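CDA peptide synthetase I (Streptomyces coelicolor, PDB 5DU9) is a nonribosomal peptide synthetase, modelled here as its condensation domain, a fold of the CoA-dependent acyltransferase clan. Local coordinates at residues Val156-Ile161 and Met308-Leu313; Val160-Ser165 and Thr295-Ala300; Phe278-Thr283 and Ala441-Val446; Gly284-Val289 and Ala318-Glu323; Glu39-Leu44 and Gly377-Met382. The protein carries 1 engineered substitution. One frame throughout, in Å; residues are numbered along the deposited sequence.

Contact 1: Val156-Ile161 and Met308-Leu313. With UM2 ((2S)-2-amino-N-butyl-propanamide), chain E.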
# COMPACT_ATOMS: atom_id res chain seq x y z
N VAL A 156 -9.74 4.89 -4.48
CA VAL A 156 -9.68 6.00 -3.54
C VAL A 156 -8.70 7.04 -4.01
O VAL A 156 -7.89 6.80 -4.91
CB VAL A 156 -9.25 5.53 -2.13
CG1 VAL A 156 -10.23 4.51 -1.57
CG2 VAL A 156 -7.83 4.95 -2.15
N HIS A 157 -8.79 8.22 -3.40
CA HIS A 157 -7.69 9.16 -3.43
C HIS A 157 -6.78 8.79 -2.27
O HIS A 157 -7.27 8.55 -1.17
CB HIS A 157 -8.16 10.60 -3.31
CG HIS A 157 -7.13 11.60 -3.73
ND1 HIS A 157 -5.96 11.79 -3.02
CD2 HIS A 157 -7.07 12.43 -4.79
CE1 HIS A 157 -5.24 12.72 -3.62
NE2 HIS A 157 -5.88 13.12 -4.70
N HIS A 158 -5.48 8.73 -2.51
CA HIS A 158 -4.55 8.32 -1.47
C HIS A 158 -4.64 9.20 -0.22
O HIS A 158 -4.28 8.77 0.88
CB HIS A 158 -3.11 8.32 -2.02
CG HIS A 158 -2.21 7.34 -1.34
ND1 HIS A 158 -2.46 6.84 -0.08
CD2 HIS A 158 -1.06 6.75 -1.76
CE1 HIS A 158 -1.50 5.99 0.25
NE2 HIS A 158 -0.64 5.92 -0.75
N ILE A 159 -5.14 10.43 -0.37
CA ILE A 159 -5.20 11.33 0.77
C ILE A 159 -6.19 10.88 1.85
O ILE A 159 -6.09 11.32 2.98
CB ILE A 159 -5.53 12.79 0.34
CG1 ILE A 159 -5.05 13.78 1.41
CG2 ILE A 159 -7.02 12.96 0.05
CD1 ILE A 159 -5.04 15.23 0.95
N VAL A 160 -7.14 10.00 1.51
CA VAL A 160 -8.13 9.56 2.50
C VAL A 160 -7.94 8.11 2.97
O VAL A 160 -8.43 7.75 4.04
CB VAL A 160 -9.59 9.71 1.98
CG1 VAL A 160 -9.96 11.18 1.84
CG2 VAL A 160 -9.81 8.98 0.66
N ILE A 161 -7.24 7.29 2.19
CA ILE A 161 -7.14 5.86 2.48
C ILE A 161 -5.76 5.30 2.15
O ILE A 161 -5.29 5.44 1.01
CB ILE A 161 -8.21 5.05 1.70
CG1 ILE A 161 -9.62 5.32 2.26
CG2 ILE A 161 -7.92 3.54 1.72
CD1 ILE A 161 -9.87 4.77 3.66
N MET A 308 -5.08 8.14 6.18
CA MET A 308 -3.83 8.09 5.45
C MET A 308 -2.73 8.61 6.37
O MET A 308 -2.66 9.81 6.63
CB MET A 308 -3.92 8.93 4.17
CG MET A 308 -2.59 9.29 3.54
SD MET A 308 -1.51 7.87 3.31
CE MET A 308 -0.36 8.51 2.08
N VAL A 309 -1.91 7.70 6.89
CA VAL A 309 -0.83 8.08 7.81
C VAL A 309 0.48 7.37 7.51
O VAL A 309 1.47 7.59 8.19
CB VAL A 309 -1.20 7.78 9.29
CG1 VAL A 309 -2.16 8.82 9.82
CG2 VAL A 309 -1.79 6.38 9.43
N SER A 310 0.49 6.53 6.47
CA SER A 310 1.65 5.72 6.18
C SER A 310 2.90 6.55 5.89
O SER A 310 2.83 7.70 5.43
CB SER A 310 1.37 4.79 5.00
OG SER A 310 0.97 5.52 3.87
N ASN A 311 4.05 5.94 6.19
CA ASN A 311 5.35 6.56 6.04
C ASN A 311 6.21 5.65 5.18
O ASN A 311 5.96 4.45 5.10
CB ASN A 311 5.98 6.79 7.42
CG ASN A 311 7.19 7.70 7.38
OD1 ASN A 311 7.35 8.54 6.50
ND2 ASN A 311 8.06 7.54 8.38
N ARG A 312 7.21 6.22 4.51
CA ARG A 312 8.15 5.44 3.71
C ARG A 312 9.56 5.85 4.06
O ARG A 312 9.89 7.03 4.00
CB ARG A 312 7.88 5.63 2.22
CG ARG A 312 8.92 4.96 1.33
CD ARG A 312 8.39 4.77 -0.08
NE ARG A 312 7.83 6.01 -0.61
CZ ARG A 312 7.11 6.09 -1.73
NH1 ARG A 312 6.86 4.99 -2.44
NH2 ARG A 312 6.64 7.26 -2.13
N LEU A 313 10.39 4.88 4.43
CA LEU A 313 11.75 5.18 4.88
C LEU A 313 12.78 4.36 4.12
O LEU A 313 12.50 3.24 3.70
CB LEU A 313 11.87 4.95 6.38
CG LEU A 313 11.19 6.02 7.22
CD1 LEU A 313 11.00 5.55 8.64
CD2 LEU A 313 11.98 7.32 7.19
CCH UM2 E . 4.51 11.38 1.24
CCI UM2 E . 3.19 10.63 1.31
CCJ UM2 E . 2.68 10.22 -0.07
CCK UM2 E . 3.33 8.94 -0.59
NCL UM2 E . 2.73 7.71 -0.10
CCM UM2 E . 2.52 6.65 -0.89
OCN UM2 E . 2.35 6.75 -2.10
CCO UM2 E . 2.51 5.30 -0.23
CCP UM2 E . 3.94 4.76 -0.20
NCQ UM2 E . 1.68 4.36 -1.01
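Met-308 lays its terminal methyl over one face of the His-158 ring, and this is the tight part of the contact. CE sits 3.6 Å from the ring centroid of His-158, a CH-pi contact shifted toward the CE1 rim, while SD approaches the same ring obliquely. The thioether gets there because its chain bends at CG (chi2 50°); lower down, Met-308 CG lies 3.2 Å from His-158 O and Met-308 CB is 3.4 Å from Ile-159 O. Helix 14-24 backs this packing, with Val-19 and Ala-15 touching Met-308. Farther along 308-313 the contact thins out: Ser-310 OG comes only to 4.4 Å from His-158 CE1, and partly exposed Arg-312 meets the ligand instead, methyl CCP of (2S)-2-amino-N-butyl-propanamide lying over the centre of one guanidinium face with Arg-312 NH1 3.7 Å from CCP. His-157 and His-158 open the HHxxxDG signature of condensation domains. His-158 ND1 makes a weak bond to Ile-161 O, 3.3 Å away, and NE2 of His-158 accepts from the ligand amine NCQ at 2.8 Å, near the ring plane. The chemistry thus divides by direction: a methyl packs on one imidazole face, while NE2 at the edge accepts from the ligand amine.

Contact 2: Val160-Ser165 and Thr295-Ala300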
# COMPACT_ATOMS: atom_id res chain seq x y z
N VAL A 160 -7.14 10.00 1.51
CA VAL A 160 -8.13 9.56 2.50
C VAL A 160 -7.94 8.11 2.97
O VAL A 160 -8.43 7.75 4.04
CB VAL A 160 -9.59 9.71 1.98
CG1 VAL A 160 -9.96 11.18 1.84
CG2 VAL A 160 -9.81 8.98 0.66
N ILE A 161 -7.24 7.29 2.19
CA ILE A 161 -7.14 5.86 2.48
C ILE A 161 -5.76 5.30 2.15
O ILE A 161 -5.29 5.44 1.01
CB ILE A 161 -8.21 5.05 1.70
CG1 ILE A 161 -9.62 5.32 2.26
CG2 ILE A 161 -7.92 3.54 1.72
CD1 ILE A 161 -9.87 4.77 3.66
N ASP A 162 -5.13 4.68 3.14
CA ASP A 162 -3.88 3.94 2.94
C ASP A 162 -4.14 2.43 2.95
O ASP A 162 -5.28 1.98 3.08
CB ASP A 162 -2.84 4.32 4.00
CG ASP A 162 -3.35 4.19 5.42
OD1 ASP A 162 -4.23 3.35 5.69
OD2 ASP A 162 -2.83 4.93 6.29
N GLY A 163 -3.08 1.64 2.80
CA GLY A 163 -3.22 0.20 2.70
C GLY A 163 -3.91 -0.42 3.90
O GLY A 163 -4.80 -1.27 3.75
N THR A 164 -3.48 -0.02 5.09
CA THR A 164 -4.07 -0.50 6.33
C THR A 164 -5.57 -0.23 6.35
O THR A 164 -6.36 -1.07 6.78
CB THR A 164 -3.41 0.16 7.55
OG1 THR A 164 -2.03 -0.23 7.61
CG2 THR A 164 -4.10 -0.24 8.85
N SER A 165 -5.96 0.94 5.86
CA SER A 165 -7.35 1.37 5.95
C SER A 165 -8.24 0.66 4.93
O SER A 165 -9.44 0.54 5.14
CB SER A 165 -7.44 2.88 5.76
OG SER A 165 -6.74 3.54 6.79
N THR A 295 3.34 1.69 8.78
CA THR A 295 1.96 2.17 8.83
C THR A 295 1.84 3.58 9.39
O THR A 295 0.88 4.29 9.09
CB THR A 295 1.07 1.26 9.67
OG1 THR A 295 1.49 1.29 11.04
CG2 THR A 295 1.11 -0.17 9.15
N GLY A 296 2.80 3.99 10.22
CA GLY A 296 2.72 5.28 10.87
C GLY A 296 1.65 5.33 11.95
O GLY A 296 1.24 6.41 12.39
N ARG A 297 1.19 4.15 12.38
CA ARG A 297 0.15 4.05 13.40
C ARG A 297 0.74 3.65 14.74
O ARG A 297 1.30 2.56 14.89
CB ARG A 297 -0.91 3.04 12.96
CG ARG A 297 -1.68 3.53 11.75
CD ARG A 297 -2.46 2.45 11.03
NE ARG A 297 -3.04 3.04 9.82
CZ ARG A 297 -4.19 3.70 9.78
NH1 ARG A 297 -4.93 3.83 10.88
NH2 ARG A 297 -4.61 4.23 8.64
N TYR A 298 0.62 4.55 15.71
CA TYR A 298 1.19 4.35 17.04
C TYR A 298 0.10 4.42 18.09
O TYR A 298 -0.52 5.46 18.30
CB TYR A 298 2.28 5.40 17.28
CG TYR A 298 3.30 5.36 16.19
CD1 TYR A 298 4.27 4.37 16.15
CD2 TYR A 298 3.27 6.28 15.15
CE1 TYR A 298 5.20 4.31 15.13
CE2 TYR A 298 4.19 6.23 14.12
CZ TYR A 298 5.15 5.24 14.12
OH TYR A 298 6.07 5.18 13.09
N GLY A 299 -0.15 3.28 18.73
CA GLY A 299 -1.16 3.19 19.77
C GLY A 299 -2.44 2.58 19.23
O GLY A 299 -2.62 2.46 18.02
N ALA A 300 -3.32 2.19 20.14
CA ALA A 300 -4.53 1.45 19.78
C ALA A 300 -5.48 2.28 18.93
O ALA A 300 -6.07 1.77 17.97
CB ALA A 300 -5.24 0.96 21.04
O HOH W 1 -1.13 3.21 7.66
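Arg-297 reaches Asp-162, the aspartate of the HHxxxDG signature of condensation domains, where the loop after the two histidines turns into helix 163-182. The ionic part is a salt bridge through one nitrogen: NH2 of Arg-297 lies 3.0 Å from Asp-162 OD2 and 3.1 Å from OD1, using the syn lone pair of each oxygen. The carboxylate and guanidinium planes stand 78° apart, and NH2 alone serves both oxygens. Among the other hydrogen bonds, Asp-162 serves as N-cap, its OD1 accepting from Ser-165 N at 3.0 Å, and its OD2 also takes the backbone N of Val-309. NH1 of Arg-297 turns elsewhere, to the carbonyls of Ala-302 and Thr-305, which probably fixes the guanidinium in its rotation. Thr-295 OG1 accepts from Arg-297 N, an ST turn that shapes the start of the arginine loop. Van der Waals packing comes from Thr-164: chi1 -64° sets OG1 beside the backbone N and leaves CG2 trans to it, placing that methyl over one guanidinium face, 3.6 Å from Arg-297 NE, while Thr-164 OG1 meets the methyl of Thr-295. One water joins the segments, accepting from Arg-297 NE at 2.9 Å, donating to Thr-295 O at 2.7 Å and, weakly, to Asp-162 OD2.

Contact 3: Phe278-Thr283 and Ala441-Val446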
# COMPACT_ATOMS: atom_id res chain seq x y z
N PHE A 278 19.09 -9.09 -5.22
CA PHE A 278 18.78 -8.95 -6.65
C PHE A 278 19.40 -7.66 -7.21
O PHE A 278 20.01 -7.68 -8.28
CB PHE A 278 17.27 -8.95 -6.85
CG PHE A 278 16.84 -8.80 -8.29
CD1 PHE A 278 17.01 -9.85 -9.18
CD2 PHE A 278 16.26 -7.63 -8.73
CE1 PHE A 278 16.61 -9.72 -10.50
CE2 PHE A 278 15.86 -7.49 -10.05
CZ PHE A 278 16.04 -8.54 -10.94
N LEU A 279 19.23 -6.56 -6.49
CA LEU A 279 19.80 -5.29 -6.92
C LEU A 279 21.31 -5.37 -6.94
O LEU A 279 21.95 -4.90 -7.88
CB LEU A 279 19.34 -4.15 -6.00
CG LEU A 279 17.85 -3.82 -6.02
CD1 LEU A 279 17.56 -2.69 -5.05
CD2 LEU A 279 17.37 -3.47 -7.42
N HIS A 280 21.89 -5.97 -5.90
CA HIS A 280 23.34 -6.11 -5.82
C HIS A 280 23.90 -6.96 -6.96
O HIS A 280 24.91 -6.60 -7.57
CB HIS A 280 23.74 -6.73 -4.48
CG HIS A 280 25.16 -7.21 -4.44
ND1 HIS A 280 26.23 -6.35 -4.38
CD2 HIS A 280 25.68 -8.46 -4.47
CE1 HIS A 280 27.36 -7.04 -4.36
NE2 HIS A 280 27.05 -8.33 -4.42
N ARG A 281 23.25 -8.08 -7.25
CA ARG A 281 23.74 -9.00 -8.27
C ARG A 281 23.59 -8.40 -9.67
O ARG A 281 24.41 -8.66 -10.55
CB ARG A 281 22.98 -10.33 -8.19
CG ARG A 281 23.65 -11.48 -8.92
CD ARG A 281 24.81 -12.07 -8.12
NE ARG A 281 25.30 -13.30 -8.72
CZ ARG A 281 26.35 -13.39 -9.53
NH1 ARG A 281 27.06 -12.31 -9.85
NH2 ARG A 281 26.71 -14.56 -10.03
N THR A 282 22.53 -7.62 -9.86
CA THR A 282 22.26 -7.01 -11.16
C THR A 282 23.27 -5.93 -11.49
O THR A 282 23.83 -5.90 -12.59
CB THR A 282 20.83 -6.41 -11.21
OG1 THR A 282 19.86 -7.45 -11.03
CG2 THR A 282 20.56 -5.72 -12.54
N THR A 283 23.52 -5.04 -10.53
CA THR A 283 24.34 -3.85 -10.75
C THR A 283 25.77 -4.01 -10.24
O THR A 283 26.66 -3.25 -10.63
CB THR A 283 23.72 -2.61 -10.08
OG1 THR A 283 23.81 -2.74 -8.65
CG2 THR A 283 22.26 -2.45 -10.48
N ALA A 441 23.99 -20.32 0.70
CA ALA A 441 24.70 -20.10 -0.55
C ALA A 441 25.27 -18.69 -0.62
O ALA A 441 24.68 -17.75 -0.09
CB ALA A 441 23.79 -20.35 -1.74
N THR A 442 26.41 -18.56 -1.28
CA THR A 442 27.06 -17.28 -1.48
C THR A 442 26.33 -16.51 -2.57
O THR A 442 26.22 -16.99 -3.69
CB THR A 442 28.54 -17.47 -1.86
OG1 THR A 442 29.19 -18.30 -0.89
CG2 THR A 442 29.26 -16.13 -1.95
N VAL A 443 25.84 -15.32 -2.24
CA VAL A 443 25.04 -14.54 -3.18
C VAL A 443 25.77 -14.28 -4.50
O VAL A 443 25.16 -14.39 -5.56
CB VAL A 443 24.61 -13.20 -2.55
CG1 VAL A 443 23.93 -12.29 -3.58
CG2 VAL A 443 23.66 -13.44 -1.38
N ASP A 444 27.05 -13.93 -4.46
CA ASP A 444 27.74 -13.58 -5.70
C ASP A 444 28.18 -14.83 -6.48
O ASP A 444 28.88 -14.71 -7.49
CB ASP A 444 28.93 -12.65 -5.42
CG ASP A 444 30.04 -13.30 -4.60
OD1 ASP A 444 30.09 -14.54 -4.50
OD2 ASP A 444 30.89 -12.54 -4.07
N GLU A 445 27.76 -16.02 -6.03
CA GLU A 445 27.95 -17.25 -6.80
C GLU A 445 26.63 -17.79 -7.34
O GLU A 445 26.62 -18.70 -8.17
CB GLU A 445 28.64 -18.31 -5.95
CG GLU A 445 30.06 -17.96 -5.54
CD GLU A 445 30.66 -18.97 -4.58
OE1 GLU A 445 30.03 -20.02 -4.36
OE2 GLU A 445 31.76 -18.71 -4.05
N VAL A 446 25.52 -17.24 -6.87
CA VAL A 446 24.20 -17.66 -7.35
C VAL A 446 23.98 -17.09 -8.75
O VAL A 446 24.11 -15.89 -8.97
CB VAL A 446 23.06 -17.20 -6.42
CG1 VAL A 446 21.70 -17.60 -6.99
CG2 VAL A 446 23.23 -17.80 -5.04
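Arg-281 reaches out from the last turn of helix 267-283 and takes hold of Val-446 O side-on with two nitrogens. The bond from Arg-281 NE to Val-446 O, 2.9 Å long, lies in the carbonyl plane; that from NH2 of Arg-281 to the same oxygen, at 3.1 Å, comes from well above that plane, although both run close to the plane of the guanidinium. The conformation explains the reach: the side chain leaves the helix with CG trans to the backbone N (chi1 -163°), then bends at chi2 (79°) so that the planar end swings alongside 441-446. Arg-281 also touches a crystal neighbour, so the lattice may influence this pose. The bend brings Asp-444 O beneath one guanidinium face, 3.3 Å from NH2 of Arg-281, a close approach, probably favourable in charge, but not a hydrogen bond. His-280, one residue back, presents a ring edge to Val-443, CD2 lying 4.3 Å from CG1 of that valine, while its ND1 is bound to Ala-285 O. Phe-431 of helix 418-437 packs against both Arg-281 and Val-446, and Glu-434 of the same helix touches Val-446 as well. What results is an arginine near the end of a helix bonding the carbonyl of the residue that follows a short 3-10 segment, 443-445, near the C-terminal end of the condensation domain.

Contact 4: Gly284-Val289 and Ala318-Glu323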
# COMPACT_ATOMS: atom_id res chain seq x y z
N GLY A 284 25.98 -4.98 -9.36
CA GLY A 284 27.27 -5.17 -8.72
C GLY A 284 27.53 -4.18 -7.60
O GLY A 284 28.60 -4.21 -6.98
N ALA A 285 26.57 -3.31 -7.33
CA ALA A 285 26.75 -2.24 -6.35
C ALA A 285 26.87 -2.77 -4.92
O ALA A 285 26.09 -3.63 -4.50
CB ALA A 285 25.60 -1.25 -6.44
N ARG A 286 27.84 -2.24 -4.19
CA ARG A 286 28.08 -2.58 -2.79
C ARG A 286 26.92 -2.14 -1.91
O ARG A 286 26.35 -2.92 -1.15
CB ARG A 286 29.39 -1.93 -2.32
CG ARG A 286 29.65 -1.94 -0.80
CD ARG A 286 30.15 -3.28 -0.28
NE ARG A 286 31.17 -3.87 -1.14
CZ ARG A 286 32.47 -3.61 -1.08
NH1 ARG A 286 32.95 -2.76 -0.17
NH2 ARG A 286 33.30 -4.20 -1.92
N ASP A 287 26.58 -0.86 -2.01
CA ASP A 287 25.54 -0.28 -1.17
C ASP A 287 24.25 -0.16 -1.95
O ASP A 287 24.19 0.51 -2.98
CB ASP A 287 25.98 1.07 -0.62
CG ASP A 287 26.65 0.96 0.74
OD1 ASP A 287 25.95 1.14 1.77
OD2 ASP A 287 27.86 0.68 0.80
N VAL A 288 23.22 -0.83 -1.45
CA VAL A 288 21.91 -0.82 -2.09
C VAL A 288 20.91 -0.13 -1.18
O VAL A 288 20.99 -0.23 0.05
CB VAL A 288 21.44 -2.24 -2.43
CG1 VAL A 288 22.39 -2.88 -3.44
CG2 VAL A 288 21.33 -3.10 -1.19
N VAL A 289 19.97 0.57 -1.80
CA VAL A 289 18.88 1.20 -1.08
C VAL A 289 17.56 0.62 -1.55
O VAL A 289 17.32 0.50 -2.76
CB VAL A 289 18.87 2.73 -1.28
CG1 VAL A 289 17.74 3.38 -0.50
CG2 VAL A 289 20.21 3.32 -0.86
N ALA A 318 24.51 -2.77 2.93
CA ALA A 318 25.78 -3.08 2.29
C ALA A 318 25.84 -4.58 2.04
O ALA A 318 25.65 -5.37 2.96
CB ALA A 318 26.95 -2.63 3.14
N VAL A 319 26.08 -4.97 0.79
CA VAL A 319 26.26 -6.36 0.43
C VAL A 319 27.70 -6.55 -0.03
O VAL A 319 28.07 -6.16 -1.13
CB VAL A 319 25.27 -6.81 -0.68
CG1 VAL A 319 25.43 -8.29 -0.97
CG2 VAL A 319 23.84 -6.51 -0.27
N ARG A 320 28.50 -7.12 0.85
CA ARG A 320 29.93 -7.26 0.61
C ARG A 320 30.23 -8.55 -0.13
O ARG A 320 29.43 -9.48 -0.12
CB ARG A 320 30.69 -7.21 1.94
CG ARG A 320 30.78 -5.82 2.55
CD ARG A 320 31.36 -5.86 3.95
NE ARG A 320 31.64 -4.53 4.49
CZ ARG A 320 30.75 -3.77 5.12
NH1 ARG A 320 29.51 -4.20 5.31
NH2 ARG A 320 31.11 -2.57 5.57
N PRO A 321 31.40 -8.61 -0.79
CA PRO A 321 31.73 -9.83 -1.54
C PRO A 321 31.76 -11.07 -0.66
O PRO A 321 32.28 -11.02 0.46
CB PRO A 321 33.13 -9.53 -2.10
CG PRO A 321 33.26 -8.05 -2.07
CD PRO A 321 32.46 -7.59 -0.90
N GLY A 322 31.19 -12.17 -1.16
CA GLY A 322 31.32 -13.46 -0.51
C GLY A 322 30.28 -13.75 0.56
O GLY A 322 30.29 -14.82 1.15
N GLU A 323 29.39 -12.80 0.81
CA GLU A 323 28.37 -12.98 1.84
C GLU A 323 27.30 -13.97 1.38
O GLU A 323 26.96 -14.03 0.20
CB GLU A 323 27.73 -11.64 2.20
CG GLU A 323 28.65 -10.73 3.00
CD GLU A 323 27.99 -9.42 3.39
OE1 GLU A 323 27.03 -9.00 2.71
OE2 GLU A 323 28.43 -8.81 4.39
O HOH W 2 30.28 -5.80 -2.73
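Arg-286 folds across Pro-321 and Arg-320, and its path sets the character of the contact. Bends at chi2 (78°) and chi3 (44°) curl the chain so that CD of Arg-286 lies 3.9 Å from Arg-320 CG, and NH2 of Arg-286 comes to 3.6 Å from Pro-321 CD. The Arg-286 chain runs roughly perpendicular to the proline side chain but slants across that of Arg-320, an extended neighbour whose guanidinium plane is turned 26° from its own. The charged ends stay apart, with NH1 of Arg-286 5.2 Å from NE of Arg-320. NE of Arg-286 instead donates to a water at 2.7 Å, and the water passes the link on to Val-319 O. Both arginines also touch crystal neighbours, so the lattice may influence their pose. Beneath them the backbones join through Val-319 N to Arg-286 O, a nearly straight bond of 2.8 Å, next to the non-hydrogen-bonded pair Asp-287 and Ala-318, whose side chains share one face of the sheet. Val-288 and Val-319 meet by their CG2 methyls at 4.3 Å. This is the outer end of the two-stranded antiparallel sheet formed by 287-294 and 311-318: Val-288 rests on Ala-276 and Val-319 on His-280 of helix 267-283, while the type II turn from Arg-320 to Glu-323 leads on to helix 325-341.

Contact 5: Glu39-Leu44 and Gly377-Met382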
# COMPACT_ATOMS: atom_id res chain seq x y z
N GLU A 39 -11.51 -10.34 -4.59
CA GLU A 39 -12.00 -11.42 -5.43
C GLU A 39 -12.90 -12.30 -4.58
O GLU A 39 -12.43 -12.91 -3.62
CB GLU A 39 -10.84 -12.20 -6.03
CG GLU A 39 -9.97 -11.36 -6.96
CD GLU A 39 -8.77 -12.12 -7.49
OE1 GLU A 39 -8.33 -13.08 -6.83
OE2 GLU A 39 -8.27 -11.75 -8.58
N ILE A 40 -14.18 -12.34 -4.93
CA ILE A 40 -15.19 -12.97 -4.08
C ILE A 40 -15.75 -14.21 -4.78
O ILE A 40 -16.14 -14.15 -5.95
CB ILE A 40 -16.31 -11.95 -3.75
CG1 ILE A 40 -15.71 -10.77 -2.97
CG2 ILE A 40 -17.41 -12.61 -2.93
CD1 ILE A 40 -16.52 -9.49 -3.05
N ASP A 41 -15.78 -15.32 -4.06
CA ASP A 41 -15.98 -16.63 -4.67
C ASP A 41 -17.44 -17.08 -4.73
O ASP A 41 -17.72 -18.23 -5.08
CB ASP A 41 -15.15 -17.69 -3.93
CG ASP A 41 -15.60 -17.89 -2.49
OD1 ASP A 41 -16.46 -17.12 -2.00
OD2 ASP A 41 -15.09 -18.82 -1.84
N GLY A 42 -18.37 -16.20 -4.38
CA GLY A 42 -19.78 -16.54 -4.40
C GLY A 42 -20.67 -15.32 -4.56
O GLY A 42 -20.20 -14.19 -4.43
N PRO A 43 -21.96 -15.55 -4.84
CA PRO A 43 -22.90 -14.46 -5.14
C PRO A 43 -23.17 -13.52 -3.96
O PRO A 43 -23.31 -13.97 -2.82
CB PRO A 43 -24.18 -15.19 -5.55
CG PRO A 43 -24.07 -16.54 -4.94
CD PRO A 43 -22.61 -16.87 -4.92
N LEU A 44 -23.23 -12.23 -4.26
CA LEU A 44 -23.63 -11.21 -3.31
C LEU A 44 -24.88 -10.48 -3.81
O LEU A 44 -25.11 -10.39 -5.02
CB LEU A 44 -22.51 -10.20 -3.07
CG LEU A 44 -21.21 -10.74 -2.46
CD1 LEU A 44 -20.19 -9.62 -2.37
CD2 LEU A 44 -21.45 -11.35 -1.09
N GLY A 377 -20.62 -16.61 3.89
CA GLY A 377 -20.64 -17.68 2.92
C GLY A 377 -19.60 -17.39 1.86
O GLY A 377 -18.54 -18.02 1.85
N PRO A 378 -19.89 -16.43 0.97
CA PRO A 378 -18.86 -15.95 0.04
C PRO A 378 -17.68 -15.36 0.80
O PRO A 378 -17.87 -14.71 1.83
CB PRO A 378 -19.59 -14.87 -0.77
CG PRO A 378 -21.03 -15.17 -0.61
CD PRO A 378 -21.18 -15.76 0.75
N VAL A 379 -16.48 -15.58 0.28
CA VAL A 379 -15.26 -15.09 0.90
C VAL A 379 -14.51 -14.20 -0.08
O VAL A 379 -14.45 -14.50 -1.26
CB VAL A 379 -14.37 -16.25 1.36
CG1 VAL A 379 -13.11 -15.73 2.00
CG2 VAL A 379 -15.12 -17.15 2.33
N GLY A 380 -13.94 -13.11 0.43
CA GLY A 380 -13.22 -12.16 -0.40
C GLY A 380 -11.72 -12.13 -0.13
O GLY A 380 -11.29 -11.95 1.00
N LEU A 381 -10.94 -12.31 -1.20
CA LEU A 381 -9.49 -12.24 -1.12
C LEU A 381 -8.99 -10.94 -1.74
O LEU A 381 -9.29 -10.63 -2.89
CB LEU A 381 -8.85 -13.44 -1.83
CG LEU A 381 -9.25 -14.82 -1.31
CD1 LEU A 381 -8.56 -15.91 -2.11
CD2 LEU A 381 -8.93 -14.96 0.17
N MET A 382 -8.23 -10.18 -0.96
CA MET A 382 -7.80 -8.85 -1.40
C MET A 382 -6.65 -8.95 -2.40
O MET A 382 -5.76 -9.78 -2.25
CB MET A 382 -7.38 -8.01 -0.20
CG MET A 382 -6.97 -6.58 -0.54
SD MET A 382 -6.77 -5.56 0.93
CE MET A 382 -5.87 -4.17 0.26
O HOH W 3 -16.37 -19.50 0.31
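The strands run antiparallel, Glu-39 and Leu-381 forming a hydrogen-bonded pair (Glu-39 N to Leu-381 O 2.8 Å, Leu-381 N to Glu-39 O 2.9 Å) and Ile-40 with Gly-380 the non-hydrogen-bonded pair beside it. Past Ile-40 the ladder continues with a side chain in place of a carbonyl: Asp-41 N still donates to Val-379 O, but Val-379 N is received by Asp-41 OD1 at 2.8 Å, from above the carboxylate plane. A chi1 of 65°, which sets CG between the backbone N and the carbonyl carbon, turns the aspartate back onto the strand for this. Its other oxygen, OD2, takes a water at 2.6 Å that also donates to Gly-377 O. In the six-stranded mixed sheet of this condensation domain, strand 33-40 is flanked by 379-384, from far along the chain, and by 149-157. Gly-380 brings no side chain to the face where Ile-40 lies, and CG1 of Ile-40 rests 3.8 Å from its CA. Pro-378 packs obliquely among several partners: its CB meets Ile-40 CG2 at 3.8 Å, and its CG lies 3.9 Å from CD2 of Leu-44, which also leans on Tyr-177 of helix 163-182. Glu-39, extended beyond CG, salt-bridges Arg-383 NE through OE2.

In the fold
Contacts 1 and 2 form the buried centre: they share Val-160 and Ile-161, their centres are 8 Å apart, and Asp-162 of contact 2 bonds Val-309 of contact 1. Contact 1 works by thioether and ligand, contact 2 by charge and water. Contact 3, at the surface, and contact 4, partly buried, are tied by His-280 to Ala-285 and Asp-444 to Gly-322; Arg-281 bonds a carbonyl in the first, Arg-286 packs on a proline in the second. Contact 5, also partly buried, lies beyond the chain's centre from contact 4, about 44 Å between centres, and is mostly backbone pairing. It reaches the sheet of contact 1, whereas contacts 1 and 4 share the two-stranded sheet.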